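PDB 6A4M: uric acid degradation bifunctional protein PucL, which oxidises uric acid as a urate oxidase and, in its bifunctional full-length form, probably also carries the decarboxylase step that follows in urate breakdown. Local coordinates for residues Lys69-Arg74 with His93-Thr98; Pro215-Ala220 with Phe255-Asp260; His268-Val273 with Thr286-Pro291. All coordinates share one frame; numbering follows the deposited sequence.

Contact 1 of 3, residues Lys69-Arg74 with His93-Thr98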
loop_
_atom_site.group_PDB
_atom_site.type_symbol
_atom_site.label_atom_id
_atom_site.label_comp_id
_atom_site.label_asym_id
_atom_site.label_seq_id
_atom_site.Cartn_x
_atom_site.Cartn_y
_atom_site.Cartn_z
ATOM N N LYS A 69 -15.048 18.054 -0.467
ATOM C CA LYS A 69 -14.420 17.687 -1.740
ATOM C C LYS A 69 -13.419 18.755 -2.164
ATOM O O LYS A 69 -12.260 18.444 -2.450
ATOM C CB LYS A 69 -15.485 17.482 -2.832
ATOM C CG LYS A 69 -14.951 17.316 -4.255
ATOM C CD LYS A 69 -16.080 17.278 -5.272
ATOM C CE LYS A 69 -16.615 18.663 -5.614
ATOM N NZ LYS A 69 -15.728 19.404 -6.551
ATOM N N ASN A 70 -13.876 20.005 -2.193
ATOM C CA ASN A 70 -13.026 21.137 -2.585
ATOM C C ASN A 70 -11.854 21.343 -1.619
ATOM O O ASN A 70 -10.748 21.657 -2.050
ATOM C CB ASN A 70 -13.852 22.425 -2.720
ATOM C CG ASN A 70 -14.877 22.356 -3.843
ATOM O OD1 ASN A 70 -14.740 21.574 -4.783
ATOM N ND2 ASN A 70 -15.912 23.175 -3.747
ATOM N N PHE A 71 -12.111 21.144 -0.325
ATOM C CA PHE A 71 -11.087 21.229 0.724
ATOM C C PHE A 71 -9.963 20.219 0.488
ATOM O O PHE A 71 -8.787 20.570 0.556
ATOM C CB PHE A 71 -11.729 20.986 2.096
ATOM C CG PHE A 71 -10.834 21.296 3.265
ATOM C CD1 PHE A 71 -9.950 20.340 3.763
ATOM C CD2 PHE A 71 -10.903 22.531 3.897
ATOM C CE1 PHE A 71 -9.139 20.621 4.851
ATOM C CE2 PHE A 71 -10.097 22.813 4.990
ATOM C CZ PHE A 71 -9.214 21.859 5.468
ATOM N N ILE A 72 -10.345 18.970 0.219
ATOM C CA ILE A 72 -9.394 17.889 -0.066
ATOM C C ILE A 72 -8.564 18.197 -1.315
ATOM O O ILE A 72 -7.341 18.054 -1.294
ATOM C CB ILE A 72 -10.123 16.524 -0.205
ATOM C CG1 ILE A 72 -10.630 16.066 1.171
ATOM C CG2 ILE A 72 -9.218 15.444 -0.806
ATOM C CD1 ILE A 72 -11.787 15.093 1.114
ATOM N N GLN A 73 -9.232 18.626 -2.384
ATOM C CA GLN A 73 -8.572 18.847 -3.675
ATOM C C GLN A 73 -7.572 19.999 -3.664
ATOM O O GLN A 73 -6.449 19.844 -4.159
ATOM C CB GLN A 73 -9.606 19.047 -4.785
ATOM C CG GLN A 73 -10.318 17.751 -5.138
ATOM C CD GLN A 73 -11.383 17.912 -6.202
ATOM O OE1 GLN A 73 -11.958 18.989 -6.378
ATOM N NE2 GLN A 73 -11.661 16.825 -6.916
ATOM N N ARG A 74 -7.967 21.140 -3.099
ATOM C CA ARG A 74 -7.063 22.287 -3.016
ATOM C C ARG A 74 -5.914 22.045 -2.027
ATOM O O ARG A 74 -4.805 22.539 -2.241
ATOM C CB ARG A 74 -7.821 23.591 -2.728
ATOM C CG ARG A 74 -8.325 23.786 -1.307
ATOM C CD ARG A 74 -9.119 25.081 -1.187
ATOM N NE ARG A 74 -10.011 25.044 -0.024
ATOM C CZ ARG A 74 -11.342 24.930 -0.052
ATOM N NH1 ARG A 74 -12.026 24.846 -1.198
ATOM N NH2 ARG A 74 -12.010 24.905 1.098
ATOM N N HIS A 93 -5.481 17.252 10.112
ATOM C CA HIS A 93 -5.175 18.394 10.990
ATOM C C HIS A 93 -5.906 19.672 10.572
ATOM O O HIS A 93 -6.524 20.337 11.408
ATOM C CB HIS A 93 -3.662 18.657 11.048
ATOM C CG HIS A 93 -2.957 17.892 12.125
ATOM N ND1 HIS A 93 -2.459 18.495 13.259
ATOM C CD2 HIS A 93 -2.681 16.572 12.248
ATOM C CE1 HIS A 93 -1.900 17.581 14.031
ATOM N NE2 HIS A 93 -2.022 16.406 13.443
ATOM N N ARG A 94 -5.842 19.996 9.281
ATOM C CA ARG A 94 -6.463 21.215 8.757
ATOM C C ARG A 94 -7.994 21.195 8.817
ATOM O O ARG A 94 -8.603 22.250 8.996
ATOM C CB ARG A 94 -5.984 21.514 7.323
ATOM C CG ARG A 94 -4.478 21.746 7.157
ATOM C CD ARG A 94 -3.863 22.628 8.236
ATOM N NE ARG A 94 -4.564 23.909 8.331
ATOM C CZ ARG A 94 -4.611 24.699 9.408
ATOM N NH1 ARG A 94 -3.985 24.381 10.541
ATOM N NH2 ARG A 94 -5.294 25.840 9.341
ATOM N N PHE A 95 -8.603 20.016 8.668
ATOM C CA PHE A 95 -10.059 19.860 8.863
ATOM C C PHE A 95 -10.465 20.156 10.310
ATOM O O PHE A 95 -11.401 20.912 10.554
ATOM C CB PHE A 95 -10.544 18.445 8.487
ATOM C CG PHE A 95 -11.130 18.333 7.103
ATOM C CD1 PHE A 95 -12.238 19.096 6.738
ATOM C CD2 PHE A 95 -10.611 17.429 6.178
ATOM C CE1 PHE A 95 -12.792 18.984 5.471
ATOM C CE2 PHE A 95 -11.164 17.310 4.909
ATOM C CZ PHE A 95 -12.255 18.089 4.556
ATOM N N LEU A 96 -9.758 19.546 11.258
ATOM C CA LEU A 96 -10.040 19.745 12.682
ATOM C C LEU A 96 -9.748 21.178 13.148
ATOM O O LEU A 96 -10.499 21.727 13.954
ATOM C CB LEU A 96 -9.258 18.737 13.533
ATOM C CG LEU A 96 -9.665 17.268 13.353
ATOM C CD1 LEU A 96 -8.600 16.335 13.912
ATOM C CD2 LEU A 96 -11.017 16.982 13.998
ATOM N N ASP A 97 -8.676 21.780 12.630
ATOM C CA ASP A 97 -8.305 23.154 12.992
ATOM C C ASP A 97 -9.220 24.242 12.412
ATOM O O ASP A 97 -9.315 25.321 13.001
ATOM C CB ASP A 97 -6.848 23.449 12.601
ATOM C CG ASP A 97 -5.834 22.724 13.484
ATOM O OD1 ASP A 97 -6.187 22.268 14.592
ATOM O OD2 ASP A 97 -4.661 22.624 13.068
ATOM N N THR A 98 -9.879 23.978 11.279
ATOM C CA THR A 98 -10.750 24.984 10.627
ATOM C C THR A 98 -12.269 24.758 10.767
ATOM O O THR A 98 -13.045 25.655 10.435
ATOM C CB THR A 98 -10.396 25.160 9.132
ATOM O OG1 THR A 98 -10.609 23.934 8.423
ATOM C CG2 THR A 98 -8.943 25.600 8.975
#
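F71 and F95 lay their rings one over the other where the two helices of a helix pair meet on the antiparallel sheet of the T-fold, the architecture of urate oxidases. The pair, helices 64-78 and 84-98, packs against the sheet, with side chains on strands 36-45 and 104-121. The axes of segments 69-74 and 93-98 approach to 11.5 Å, with N-to-C directions 131° apart, a spacing wide enough that large aromatic side chains fill the interval.

The packed part of the contact is a face-to-face stack with ring centroids 4.0 Å apart and planes inclined by 27°. CG of F71 lies anti to its backbone N (chi1 -169°), which sends the ring straight across the interval, while the ring of F95 comes the opposite way and slides past it, face against face. Each ring is offset toward the rim of the other. I72 closes the sheet side, its CG1 meeting the edge of the F95 ring 4.0 Å from CE2. Strand 36-45 continues this apolar layer, with C43 touching both I72 and F95.

Toward solvent the contact thins out. R94 meets F71 with its carbonyl O and its CB, both near F71 CZ, while the rest of the chain bends away at chi2 and chi3. There NH1 of R94 forms a salt bridge with OD2 of D97 at 3.2 Å. T98, at the exposed end of its helix, approaches the F71 ring obliquely, its OG1 3.6 Å from CE2. That hydroxyl is held by its own helix: T98 OG1 donates to the backbone O of R94 at 2.7 Å.

Contact 2 of 3, residues Pro215-Ala220 with Phe255-Asp260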
loop_
_atom_site.group_PDB
_atom_site.type_symbol
_atom_site.label_atom_id
_atom_site.label_comp_id
_atom_site.label_asym_id
_atom_site.label_seq_id
_atom_site.Cartn_x
_atom_site.Cartn_y
_atom_site.Cartn_z
ATOM N N PRO A 215 13.069 10.715 5.467
ATOM C CA PRO A 215 12.740 9.633 4.523
ATOM C C PRO A 215 13.302 8.249 4.889
ATOM O O PRO A 215 12.731 7.237 4.478
ATOM C CB PRO A 215 13.335 10.121 3.189
ATOM C CG PRO A 215 13.820 11.513 3.426
ATOM C CD PRO A 215 14.071 11.629 4.893
ATOM N N ALA A 216 14.394 8.212 5.655
ATOM C CA ALA A 216 15.018 6.950 6.083
ATOM C C ALA A 216 14.148 6.091 7.012
ATOM O O ALA A 216 14.372 4.881 7.118
ATOM C CB ALA A 216 16.362 7.229 6.743
ATOM N N ARG A 217 13.173 6.715 7.679
ATOM C CA ARG A 217 12.244 6.022 8.582
ATOM C C ARG A 217 10.890 5.670 7.932
ATOM O O ARG A 217 9.992 5.173 8.611
ATOM C CB ARG A 217 12.030 6.874 9.841
ATOM C CG ARG A 217 13.345 7.322 10.481
ATOM C CD ARG A 217 13.194 7.950 11.862
ATOM N NE ARG A 217 12.482 7.095 12.815
ATOM C CZ ARG A 217 12.956 5.969 13.356
ATOM N NH1 ARG A 217 14.177 5.511 13.073
ATOM N NH2 ARG A 217 12.190 5.288 14.208
ATOM N N TYR A 218 10.755 5.899 6.626
ATOM C CA TYR A 218 9.535 5.569 5.891
ATOM C C TYR A 218 9.590 4.136 5.365
ATOM O O TYR A 218 10.620 3.706 4.831
ATOM C CB TYR A 218 9.364 6.528 4.716
ATOM C CG TYR A 218 8.118 6.311 3.879
ATOM C CD1 TYR A 218 6.854 6.624 4.381
ATOM C CD2 TYR A 218 8.204 5.824 2.571
ATOM C CE1 TYR A 218 5.713 6.446 3.609
ATOM C CE2 TYR A 218 7.067 5.646 1.795
ATOM C CZ TYR A 218 5.825 5.957 2.318
ATOM O OH TYR A 218 4.691 5.791 1.562
ATOM N N VAL A 219 8.477 3.417 5.514
ATOM C CA VAL A 219 8.310 2.077 4.950
ATOM C C VAL A 219 7.470 2.196 3.678
ATOM O O VAL A 219 6.265 2.449 3.742
ATOM C CB VAL A 219 7.632 1.119 5.954
ATOM C CG1 VAL A 219 7.539 -0.289 5.377
ATOM C CG2 VAL A 219 8.396 1.119 7.275
ATOM N N ALA A 220 8.115 2.027 2.529
ATOM C CA ALA A 220 7.433 2.103 1.242
ATOM C C ALA A 220 6.706 0.791 0.942
ATOM O O ALA A 220 7.201 -0.294 1.262
ATOM C CB ALA A 220 8.425 2.428 0.133
ATOM N N PHE A 255 12.399 -3.616 9.088
ATOM C CA PHE A 255 11.877 -2.310 9.503
ATOM C C PHE A 255 11.551 -2.299 11.003
ATOM O O PHE A 255 10.413 -2.577 11.386
ATOM C CB PHE A 255 10.630 -1.940 8.686
ATOM C CG PHE A 255 10.891 -1.781 7.216
ATOM C CD1 PHE A 255 11.571 -0.666 6.736
ATOM C CD2 PHE A 255 10.455 -2.742 6.305
ATOM C CE1 PHE A 255 11.819 -0.515 5.377
ATOM C CE2 PHE A 255 10.699 -2.595 4.946
ATOM C CZ PHE A 255 11.381 -1.479 4.481
ATOM N N PRO A 256 12.548 -1.984 11.860
ATOM C CA PRO A 256 12.296 -1.916 13.319
ATOM C C PRO A 256 11.347 -0.785 13.782
ATOM O O PRO A 256 10.826 -0.849 14.895
ATOM C CB PRO A 256 13.703 -1.754 13.922
ATOM C CG PRO A 256 14.567 -1.281 12.808
ATOM C CD PRO A 256 13.984 -1.840 11.546
ATOM N N GLN A 257 11.149 0.229 12.936
ATOM C CA GLN A 257 10.076 1.243 13.097
ATOM C C GLN A 257 8.683 0.650 13.364
ATOM O O GLN A 257 7.897 1.229 14.118
ATOM C CB GLN A 257 9.924 2.128 11.842
ATOM C CG GLN A 257 11.187 2.725 11.231
ATOM C CD GLN A 257 11.572 2.078 9.907
ATOM O OE1 GLN A 257 11.497 2.705 8.851
ATOM N NE2 GLN A 257 11.979 0.822 9.959
ATOM N N LEU A 258 8.378 -0.478 12.720
ATOM C CA LEU A 258 7.032 -1.058 12.746
ATOM C C LEU A 258 6.761 -1.852 14.023
ATOM O O LEU A 258 7.642 -2.540 14.539
ATOM C CB LEU A 258 6.811 -1.953 11.519
ATOM C CG LEU A 258 7.042 -1.294 10.152
ATOM C CD1 LEU A 258 6.892 -2.312 9.032
ATOM C CD2 LEU A 258 6.101 -0.116 9.944
ATOM N N THR A 259 5.529 -1.747 14.517
ATOM C CA THR A 259 5.068 -2.494 15.688
ATOM C C THR A 259 4.511 -3.862 15.287
ATOM O O THR A 259 4.791 -4.866 15.941
ATOM C CB THR A 259 3.976 -1.709 16.439
ATOM O OG1 THR A 259 4.484 -0.421 16.806
ATOM C CG2 THR A 259 3.522 -2.453 17.699
ATOM N N ASP A 260 3.707 -3.887 14.228
ATOM C CA ASP A 260 3.073 -5.119 13.755
ATOM C C ASP A 260 2.731 -5.046 12.269
ATOM O O ASP A 260 2.625 -3.956 11.699
ATOM C CB ASP A 260 1.816 -5.427 14.579
ATOM C CG ASP A 260 0.908 -4.218 14.746
ATOM O OD1 ASP A 260 0.395 -3.701 13.730
ATOM O OD2 ASP A 260 0.708 -3.784 15.900
#
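Where the T-fold passes from helix back to strand, V219 in the loop before helix 221-233 packs against F255, the residue at which the chain leaves the helical path of helix 240-254. The contact thus joins the entrance of one helix of the pair to the exit of the other, and L258, at the start of strand 258-267, completes the apolar cluster.

The two branches of V219 divide the work. CG1, anti to the backbone N (chi1 -177°), stands over the centre of the F255 ring in a CH-pi contact, 3.9 Å from the centroid and only 9° off the ring normal. CG2 serves two neighbours: it touches CD1 of F255 at 3.7 Å and meets CD2 of L258 tip to tip at 3.7 Å. The valine is therefore wedged between an aromatic face and a leucine branch, and V224 and W202 pack on it from helix 221-233 and strand 194-204. A serine in place of F255 would remove the ring that faces V219 CG1 and is likely to open a gap beside both valine methyls at this helix exit.

Polar bonds fix both sides. L258 N bonds back to F255 O at 3.2 Å, tightening the turn that presents the phenylalanine and leucine together, and the amide of V219 is held by a side chain of strand 194-204, the hydroxyl of Y204.

At the partly exposed margin, R217 crosses Q257 obliquely. Its guanidinium is anchored through NH2 by a salt bridge to D209, and one of its faces, toward the rim, receives the aliphatic part of the glutamine, with R217 NH2 4.1 Å from Q257 CG.

Contact 3 of 3, residues His268-Val273 with Thr286-Pro291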
loop_
_atom_site.group_PDB
_atom_site.type_symbol
_atom_site.label_atom_id
_atom_site.label_comp_id
_atom_site.label_asym_id
_atom_site.label_seq_id
_atom_site.Cartn_x
_atom_site.Cartn_y
_atom_site.Cartn_z
ATOM N N HIS A 268 -6.485 -18.975 -4.108
ATOM C CA HIS A 268 -7.160 -19.102 -5.406
ATOM C C HIS A 268 -6.411 -20.082 -6.310
ATOM O O HIS A 268 -6.292 -19.858 -7.520
ATOM C CB HIS A 268 -7.279 -17.728 -6.081
ATOM C CG HIS A 268 -8.169 -16.773 -5.352
ATOM N ND1 HIS A 268 -9.528 -16.710 -5.573
ATOM C CD2 HIS A 268 -7.898 -15.841 -4.408
ATOM C CE1 HIS A 268 -10.056 -15.783 -4.794
ATOM N NE2 HIS A 268 -9.088 -15.240 -4.078
ATOM N N THR A 269 -5.930 -21.177 -5.719
ATOM C CA THR A 269 -5.177 -22.206 -6.443
ATOM C C THR A 269 -6.064 -22.916 -7.479
ATOM O O THR A 269 -7.230 -23.211 -7.213
ATOM C CB THR A 269 -4.572 -23.235 -5.461
ATOM O OG1 THR A 269 -3.708 -22.557 -4.536
ATOM C CG2 THR A 269 -3.781 -24.318 -6.196
ATOM N N TRP A 270 -5.490 -23.181 -8.651
ATOM C CA TRP A 270 -6.230 -23.722 -9.797
ATOM C C TRP A 270 -6.520 -25.208 -9.651
ATOM O O TRP A 270 -5.886 -25.901 -8.851
ATOM C CB TRP A 270 -5.443 -23.505 -11.096
ATOM C CG TRP A 270 -5.113 -22.076 -11.379
ATOM C CD1 TRP A 270 -5.945 -20.996 -11.256
ATOM C CD2 TRP A 270 -3.857 -21.567 -11.841
ATOM N NE1 TRP A 270 -5.280 -19.846 -11.612
ATOM C CE2 TRP A 270 -3.998 -20.165 -11.974
ATOM C CE3 TRP A 270 -2.627 -22.159 -12.158
ATOM C CZ2 TRP A 270 -2.952 -19.344 -12.408
ATOM C CZ3 TRP A 270 -1.581 -21.338 -12.588
ATOM C CH2 TRP A 270 -1.754 -19.944 -12.710
ATOM N N ASP A 271 -7.482 -25.688 -10.436
ATOM C CA ASP A 271 -7.783 -27.118 -10.524
ATOM C C ASP A 271 -6.994 -27.743 -11.670
ATOM O O ASP A 271 -6.928 -27.174 -12.759
ATOM C CB ASP A 271 -9.282 -27.343 -10.741
ATOM C CG ASP A 271 -10.116 -26.980 -9.520
ATOM O OD1 ASP A 271 -9.576 -26.990 -8.394
ATOM O OD2 ASP A 271 -11.324 -26.705 -9.690
ATOM N N THR A 272 -6.401 -28.911 -11.415
ATOM C CA THR A 272 -5.666 -29.654 -12.439
ATOM C C THR A 272 -6.659 -30.338 -13.366
ATOM O O THR A 272 -7.650 -30.897 -12.904
ATOM C CB THR A 272 -4.750 -30.737 -11.828
ATOM O OG1 THR A 272 -3.989 -30.187 -10.750
ATOM C CG2 THR A 272 -3.790 -31.292 -12.878
ATOM N N VAL A 273 -6.393 -30.273 -14.669
ATOM C CA VAL A 273 -7.188 -30.997 -15.671
ATOM C C VAL A 273 -6.360 -32.073 -16.389
ATOM O O VAL A 273 -6.868 -33.165 -16.633
ATOM C CB VAL A 273 -7.893 -30.046 -16.676
ATOM C CG1 VAL A 273 -8.878 -29.145 -15.948
ATOM C CG2 VAL A 273 -6.909 -29.191 -17.460
ATOM N N THR A 286 -7.097 -25.244 -14.798
ATOM C CA THR A 286 -8.213 -24.357 -15.128
ATOM C C THR A 286 -8.738 -23.615 -13.899
ATOM O O THR A 286 -8.348 -23.896 -12.764
ATOM C CB THR A 286 -9.361 -25.120 -15.829
ATOM O OG1 THR A 286 -10.289 -24.180 -16.381
ATOM C CG2 THR A 286 -10.094 -26.062 -14.869
ATOM N N GLU A 287 -9.630 -22.662 -14.149
ATOM C CA GLU A 287 -10.184 -21.823 -13.095
ATOM C C GLU A 287 -11.094 -22.679 -12.205
ATOM O O GLU A 287 -11.907 -23.454 -12.725
ATOM C CB GLU A 287 -10.968 -20.650 -13.705
ATOM C CG GLU A 287 -11.202 -19.475 -12.761
ATOM C CD GLU A 287 -9.985 -18.583 -12.563
ATOM O OE1 GLU A 287 -8.859 -18.942 -12.968
ATOM O OE2 GLU A 287 -10.161 -17.494 -11.988
ATOM N N PRO A 288 -10.945 -22.566 -10.871
ATOM C CA PRO A 288 -11.796 -23.341 -9.975
ATOM C C PRO A 288 -13.176 -22.712 -9.789
ATOM O O PRO A 288 -13.472 -21.667 -10.374
ATOM C CB PRO A 288 -11.014 -23.317 -8.658
ATOM C CG PRO A 288 -10.329 -21.999 -8.674
ATOM C CD PRO A 288 -9.978 -21.744 -10.116
ATOM N N ARG A 289 -14.002 -23.359 -8.972
ATOM C CA ARG A 289 -15.276 -22.786 -8.543
ATOM C C ARG A 289 -15.001 -21.585 -7.616
ATOM O O ARG A 289 -13.909 -21.495 -7.044
ATOM C CB ARG A 289 -16.123 -23.841 -7.824
ATOM C CG ARG A 289 -16.559 -25.013 -8.697
ATOM C CD ARG A 289 -17.592 -25.883 -7.990
ATOM N NE ARG A 289 -18.200 -26.889 -8.866
ATOM C CZ ARG A 289 -17.651 -28.061 -9.209
ATOM N NH1 ARG A 289 -16.444 -28.420 -8.769
ATOM N NH2 ARG A 289 -18.317 -28.888 -10.012
ATOM N N PRO A 290 -15.985 -20.667 -7.451
ATOM C CA PRO A 290 -15.771 -19.437 -6.666
ATOM C C PRO A 290 -15.235 -19.559 -5.228
ATOM O O PRO A 290 -14.494 -18.670 -4.805
ATOM C CB PRO A 290 -17.160 -18.796 -6.640
ATOM C CG PRO A 290 -17.812 -19.270 -7.881
ATOM C CD PRO A 290 -17.330 -20.677 -8.063
ATOM N N PRO A 291 -15.610 -20.617 -4.470
ATOM C CA PRO A 291 -15.169 -20.609 -3.066
ATOM C C PRO A 291 -13.652 -20.486 -2.877
ATOM O O PRO A 291 -12.890 -21.090 -3.628
ATOM C CB PRO A 291 -15.684 -21.947 -2.525
ATOM C CG PRO A 291 -16.879 -22.242 -3.357
ATOM C CD PRO A 291 -16.550 -21.726 -4.730
HETATM O O HOH W 1 -12.996 -25.747 -7.759
#
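D271 and T286 form an antiparallel hydrogen-bonded pair, the bridge from which the two-stranded hairpin of 271-274 and 284-286 extends at the surface of the protein. Both backbone bonds are made: D271 N donates to T286 O at 3.1 Å with an N-H...O angle of 152°, and T286 N donates to D271 O at 2.8 Å with an angle of 158°.

The side chain of D271 carries the contact past T286 onto P288 and R289. CB lies 4.1 Å from T286 O. CG, placed beside the backbone N rather than the carbonyl carbon (chi1 -69°), brings the carboxylate across P288, and CG itself is 3.9 Å from P288 CB. Of the two oxygens, OD1 also faces that CB, while OD2 comes nearer, 3.4 Å from P288 CA. At the tip, OD2 accepts a hydrogen bond from a water at 2.7 Å, and the same water accepts one from R289 N at 2.9 Å. A carboxylate oxygen and a backbone amide of the opposing loop are thereby joined through a single water.

V273 CG1 touches T286 CG2, the two side chains crossing at about a right angle, and W270 turns its ring edge to P288 CD.

The hairpin stands off the main sheet, between strand 258-267, which leads into it, and strand 293-300, which follows it. W270 ties its base to strand 194-204 through the ring of F195, and to the loop before that strand through R192 NE, which donates to W270 O, while H268 stacks on Y197 of strand 194-204.

In the fold
From the N terminus, contact 1 comes first, closing an 18-residue, mostly helical connection between helices 64-78 and 84-98 and holding the pair together over the sheet. The chain then runs through the long strands before contact 2 opens ahead of helix 221-233. It closes beyond helix 240-254, so both helices lie within its 34-residue loop. Contact 3 follows after strand 258-267 and closes the shortest loop, 12 residues of a surface hairpin, tying strand 271-274 to the loop that leads to strand 293-300. The three are in series and none encloses or crosses another. Contacts 1 and 3 lie on opposite sides of the chain's centre, their own centres about 47 Å apart.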